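Side-chain contacts in glycerol uptake operon antiterminator regulatory protein (PDB 3KTS), which probably regulates transcription of the glycerol uptake operon as an antiterminator responsive to glycerol-3-phosphate, built on a TIM-barrel fold: residues A[16-19]-A[20-23]; A[45-48]-A[49-53]. All coordinates share one frame; numbering follows the deposited sequence.

Contact 1 (A[16-19]-A[20-23])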
loop_
_atom_site.group_PDB
_atom_site.type_symbol
_atom_site.label_atom_id
_atom_site.label_comp_id
_atom_site.label_asym_id
_atom_site.label_seq_id
_atom_site.Cartn_x
_atom_site.Cartn_y
_atom_site.Cartn_z
ATOM N N ALA A 16 -4.629 0.677 8.787
ATOM C CA ALA A 16 -5.852 0.622 9.576
ATOM C C ALA A 16 -6.775 -0.505 9.132
ATOM O O ALA A 16 -7.118 -0.595 7.952
ATOM C CB ALA A 16 -6.585 1.959 9.503
ATOM N N HIS A 17 -7.165 -1.352 10.087
ATOM C CA HIS A 17 -8.189 -2.382 9.884
ATOM C C HIS A 17 -9.570 -1.845 10.240
ATOM O O HIS A 17 -10.586 -2.293 9.695
ATOM C CB HIS A 17 -7.916 -3.597 10.770
ATOM C CG HIS A 17 -6.754 -4.429 10.332
ATOM N ND1 HIS A 17 -6.846 -5.368 9.329
ATOM C CD2 HIS A 17 -5.476 -4.474 10.774
ATOM C CE1 HIS A 17 -5.674 -5.956 9.169
ATOM N NE2 HIS A 17 -4.822 -5.426 10.028
ATOM N N ASN A 18 -9.589 -0.891 11.169
ATOM C CA ASN A 18 -10.813 -0.387 11.781
ATOM C C ASN A 18 -11.102 1.059 11.429
ATOM O O ASN A 18 -10.282 1.750 10.820
ATOM C CB ASN A 18 -10.713 -0.495 13.306
ATOM C CG ASN A 18 -10.639 -1.924 13.787
ATOM O OD1 ASN A 18 -11.660 -2.595 13.933
ATOM N ND2 ASN A 18 -9.426 -2.399 14.049
ATOM N N GLN A 19 -12.286 1.509 11.827
ATOM C CA GLN A 19 -12.599 2.924 11.873
ATOM C C GLN A 19 -11.877 3.517 13.090
ATOM O O GLN A 19 -11.374 4.641 13.034
ATOM C CB GLN A 19 -14.111 3.118 11.994
ATOM C CG GLN A 19 -14.710 4.096 10.994
ATOM C CD GLN A 19 -14.923 5.502 11.549
ATOM O OE1 GLN A 19 -16.017 6.058 11.438
ATOM N NE2 GLN A 19 -13.878 6.087 12.126
ATOM N N LYS A 20 -11.816 2.735 14.173
ATOM C CA LYS A 20 -11.125 3.114 15.413
ATOM C C LYS A 20 -9.603 3.153 15.276
ATOM O O LYS A 20 -8.934 3.879 16.007
ATOM C CB LYS A 20 -11.506 2.168 16.554
ATOM C CG LYS A 20 -12.851 2.462 17.196
ATOM C CD LYS A 20 -13.129 1.496 18.333
ATOM C CE LYS A 20 -14.524 1.687 18.889
ATOM N NZ LYS A 20 -14.859 0.617 19.867
ATOM N N ASP A 21 -9.067 2.364 14.345
ATOM C CA ASP A 21 -7.635 2.351 14.056
ATOM C C ASP A 21 -7.180 3.630 13.368
ATOM O O ASP A 21 -6.036 4.055 13.538
ATOM C CB ASP A 21 -7.266 1.142 13.193
ATOM C CG ASP A 21 -7.059 -0.119 14.006
ATOM O OD1 ASP A 21 -7.015 -0.029 15.253
ATOM O OD2 ASP A 21 -6.933 -1.205 13.396
ATOM N N MET A 22 -8.073 4.239 12.593
ATOM C CA MET A 22 -7.749 5.489 11.913
ATOM C C MET A 22 -7.796 6.688 12.870
ATOM O O MET A 22 -7.142 7.704 12.628
ATOM C CB MET A 22 -8.623 5.704 10.668
ATOM C CG MET A 22 -9.782 6.673 10.831
ATOM S SD MET A 22 -10.307 7.330 9.251
ATOM C CE MET A 22 -11.160 5.898 8.590
ATOM N N GLU A 23 -8.568 6.557 13.951
ATOM C CA GLU A 23 -8.590 7.549 15.021
ATOM C C GLU A 23 -7.272 7.541 15.768
ATOM O O GLU A 23 -6.735 8.599 16.096
ATOM C CB GLU A 23 -9.745 7.284 15.991
ATOM C CG GLU A 23 -10.798 8.386 16.025
ATOM C CD GLU A 23 -11.504 8.575 14.698
ATOM O OE1 GLU A 23 -11.209 9.575 14.008
ATOM O OE2 GLU A 23 -12.348 7.724 14.343
#

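Contact 2 (A[45-48]-A[49-53])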
loop_
_atom_site.group_PDB
_atom_site.type_symbol
_atom_site.label_atom_id
_atom_site.label_comp_id
_atom_site.label_asym_id
_atom_site.label_seq_id
_atom_site.Cartn_x
_atom_site.Cartn_y
_atom_site.Cartn_z
ATOM N N ALA A 45 -16.872 9.247 3.089
ATOM C CA ALA A 45 -16.730 9.973 4.348
ATOM C C ALA A 45 -15.391 9.681 5.022
ATOM O O ALA A 45 -14.682 10.608 5.411
ATOM C CB ALA A 45 -17.884 9.639 5.283
ATOM N N LEU A 46 -15.049 8.395 5.127
ATOM C CA LEU A 46 -13.811 7.937 5.771
ATOM C C LEU A 46 -12.536 8.440 5.102
ATOM O O LEU A 46 -11.528 8.649 5.773
ATOM C CB LEU A 46 -13.762 6.413 5.830
ATOM C CG LEU A 46 -14.781 5.676 6.692
ATOM C CD1 LEU A 46 -14.452 4.190 6.764
ATOM C CD2 LEU A 46 -14.862 6.293 8.069
ATOM N N VAL A 47 -12.580 8.614 3.783
ATOM C CA VAL A 47 -11.446 9.163 3.043
ATOM C C VAL A 47 -11.346 10.677 3.271
ATOM O O VAL A 47 -10.259 11.203 3.549
ATOM C CB VAL A 47 -11.512 8.801 1.530
ATOM C CG1 VAL A 47 -10.377 9.466 0.742
ATOM C CG2 VAL A 47 -11.460 7.287 1.345
ATOM N N LYS A 48 -12.482 11.369 3.179
ATOM C CA LYS A 48 -12.507 12.822 3.365
ATOM C C LYS A 48 -12.221 13.226 4.805
ATOM O O LYS A 48 -11.611 14.270 5.035
ATOM C CB LYS A 48 -13.820 13.436 2.865
ATOM C CG LYS A 48 -14.035 13.312 1.351
ATOM C CD LYS A 48 -12.889 13.922 0.546
ATOM C CE LYS A 48 -12.686 13.203 -0.781
ATOM N NZ LYS A 48 -13.754 13.509 -1.770
ATOM N N TYR A 49 -12.629 12.388 5.761
ATOM C CA TYR A 49 -12.341 12.629 7.178
ATOM C C TYR A 49 -10.870 12.406 7.515
ATOM O O TYR A 49 -10.331 13.054 8.411
ATOM C CB TYR A 49 -13.227 11.777 8.093
ATOM C CG TYR A 49 -13.136 12.172 9.552
ATOM C CD1 TYR A 49 -13.737 13.342 10.017
ATOM C CD2 TYR A 49 -12.437 11.381 10.466
ATOM C CE1 TYR A 49 -13.645 13.714 11.355
ATOM C CE2 TYR A 49 -12.345 11.744 11.804
ATOM C CZ TYR A 49 -12.950 12.908 12.240
ATOM O OH TYR A 49 -12.859 13.267 13.563
ATOM N N ALA A 50 -10.226 11.490 6.798
ATOM C CA ALA A 50 -8.805 11.232 6.999
ATOM C C ALA A 50 -7.968 12.304 6.315
ATOM O O ALA A 50 -6.916 12.694 6.819
ATOM C CB ALA A 50 -8.438 9.864 6.499
ATOM N N GLN A 51 -8.453 12.791 5.174
ATOM C CA GLN A 51 -7.794 13.881 4.455
ATOM C C GLN A 51 -8.005 15.237 5.133
ATOM O O GLN A 51 -7.211 16.161 4.938
ATOM C CB GLN A 51 -8.252 13.924 2.999
ATOM C CG GLN A 51 -7.690 12.802 2.147
ATOM C CD GLN A 51 -8.433 12.630 0.840
ATOM O OE1 GLN A 51 -9.651 12.794 0.775
ATOM N NE2 GLN A 51 -7.700 12.291 -0.214
ATOM N N ALA A 52 -9.068 15.348 5.931
ATOM C CA ALA A 52 -9.319 16.545 6.737
ATOM C C ALA A 52 -8.320 16.679 7.891
ATOM O O ALA A 52 -8.058 17.785 8.366
ATOM C CB ALA A 52 -10.749 16.551 7.269
ATOM N N GLY A 53 -7.766 15.549 8.332
ATOM C CA GLY A 53 -6.766 15.531 9.398
ATOM C C GLY A 53 -5.334 15.558 8.891
ATOM O O GLY A 53 -4.411 15.154 9.602
#

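Contact 1 (A[16-19]-A[20-23])
Asn18 and Asp21 meet because each turns its CG back beside its own backbone N, opposite the carbonyl carbon, with chi1 of -65° and -83°; the amide and the carboxylate are thereby carried to the same side of the turn. Asn18 ND2 donates to Asp21 OD2 at 2.8 Å, and the N-H runs fairly straight. The two groups are almost perpendicular, their planes 86° apart: the oxygen lies close to the amide plane, but the amide nitrogen approaches OD2 from above the carboxylate plane, far from lying in it. The same OD2 also takes a weak, longer bond from the backbone, His17 N to Asp21 OD2 at 3.3 Å. Buried Ala16, at the end of strand 12-16, backs the stem of Asp21, its CB 3.8 Å from Asp21 CB. Asp21 OD2 also sits at the edge of the His17 ring, near its plane, while His17 NE2 is hydrogen-bonded to Ser179.

Here the chain leaves strand 12-16 and enters helix 20-25, the first strand-to-helix connection of the barrel. A weak backbone bond, Met22 N to Gln19 O at 3.4 Å, marks the incoming turn. On the side facing helix 43-52, Gln19 and Glu23 run side by side, Gln19 NE2 lying 3.2 Å from Glu23 OE2.

The two oxygens of Asp21 have different work: OD2 takes Asn18 ND2 and, weakly, His17 N, and OD1 forms a salt bridge with Lys181, just beyond strand 173-178. That lysine and the two donors probably stabilise the negative charge of this buried carboxylate, which couples the turn to the far end of the chain.

Contact 2 (A[45-48]-A[49-53])
Gln51 extends its side chain back along the helix over Val47, the two lying side by side, and the tightly packed part of the contact is here, where Val47 and Ala50 are buried. Val47 presents CG1 to Gln51 OE1, 3.4 Å away, by setting that methyl anti to its backbone N (chi1 176°). Gln51 CG also rests on the backbone, 3.3 Å from Val47 O. Val47 O accepts Gln51 N at 2.9 Å and a weak second bond from Ala50 N. At its far end the glutamine is held from elsewhere, NE2 donating to Asp84 and to the carbonyl of Cys82.

All this belongs to the last turns of helix 43-52, the crossover helix of the beta-alpha-beta unit between strands 32-39 and 56-60 in the barrel. Its i to i+4 bonds run from Tyr49 N to Ala45 O (2.7 Å) through to Ala52 N and Lys48 O (2.9 Å).

The solvent side is looser. Exposed Lys48 folds at chi2, chi3 and chi4 so that its CD and CE merely lie alongside the glutamine. Ala45 and Ala52 face solvent. Tyr49, though exposed, leads away from the preceding turn and lies against Glu23 of helix 20-25 and Leu26.

Overall arrangement
From the N terminus the chain runs up strand 12-16, and contact 1 closes the short turn that delivers it into helix 20-25. It then returns through strand 32-39, parallel to the first, before contact 2 forms within helix 43-52. The contacts are therefore in series, neither nested nor crossed, with centres about 12 Å apart on the same side of the chain's centre. They nevertheless touch: Met22 CE lies 3.8 Å from Leu46 CD2, Gln19 also packs on Leu46, and Glu23 OE1 reaches 3.3 Å from Tyr49 CE2. Two successive outer helices of the barrel are thus joined side by side, outside the strands they connect.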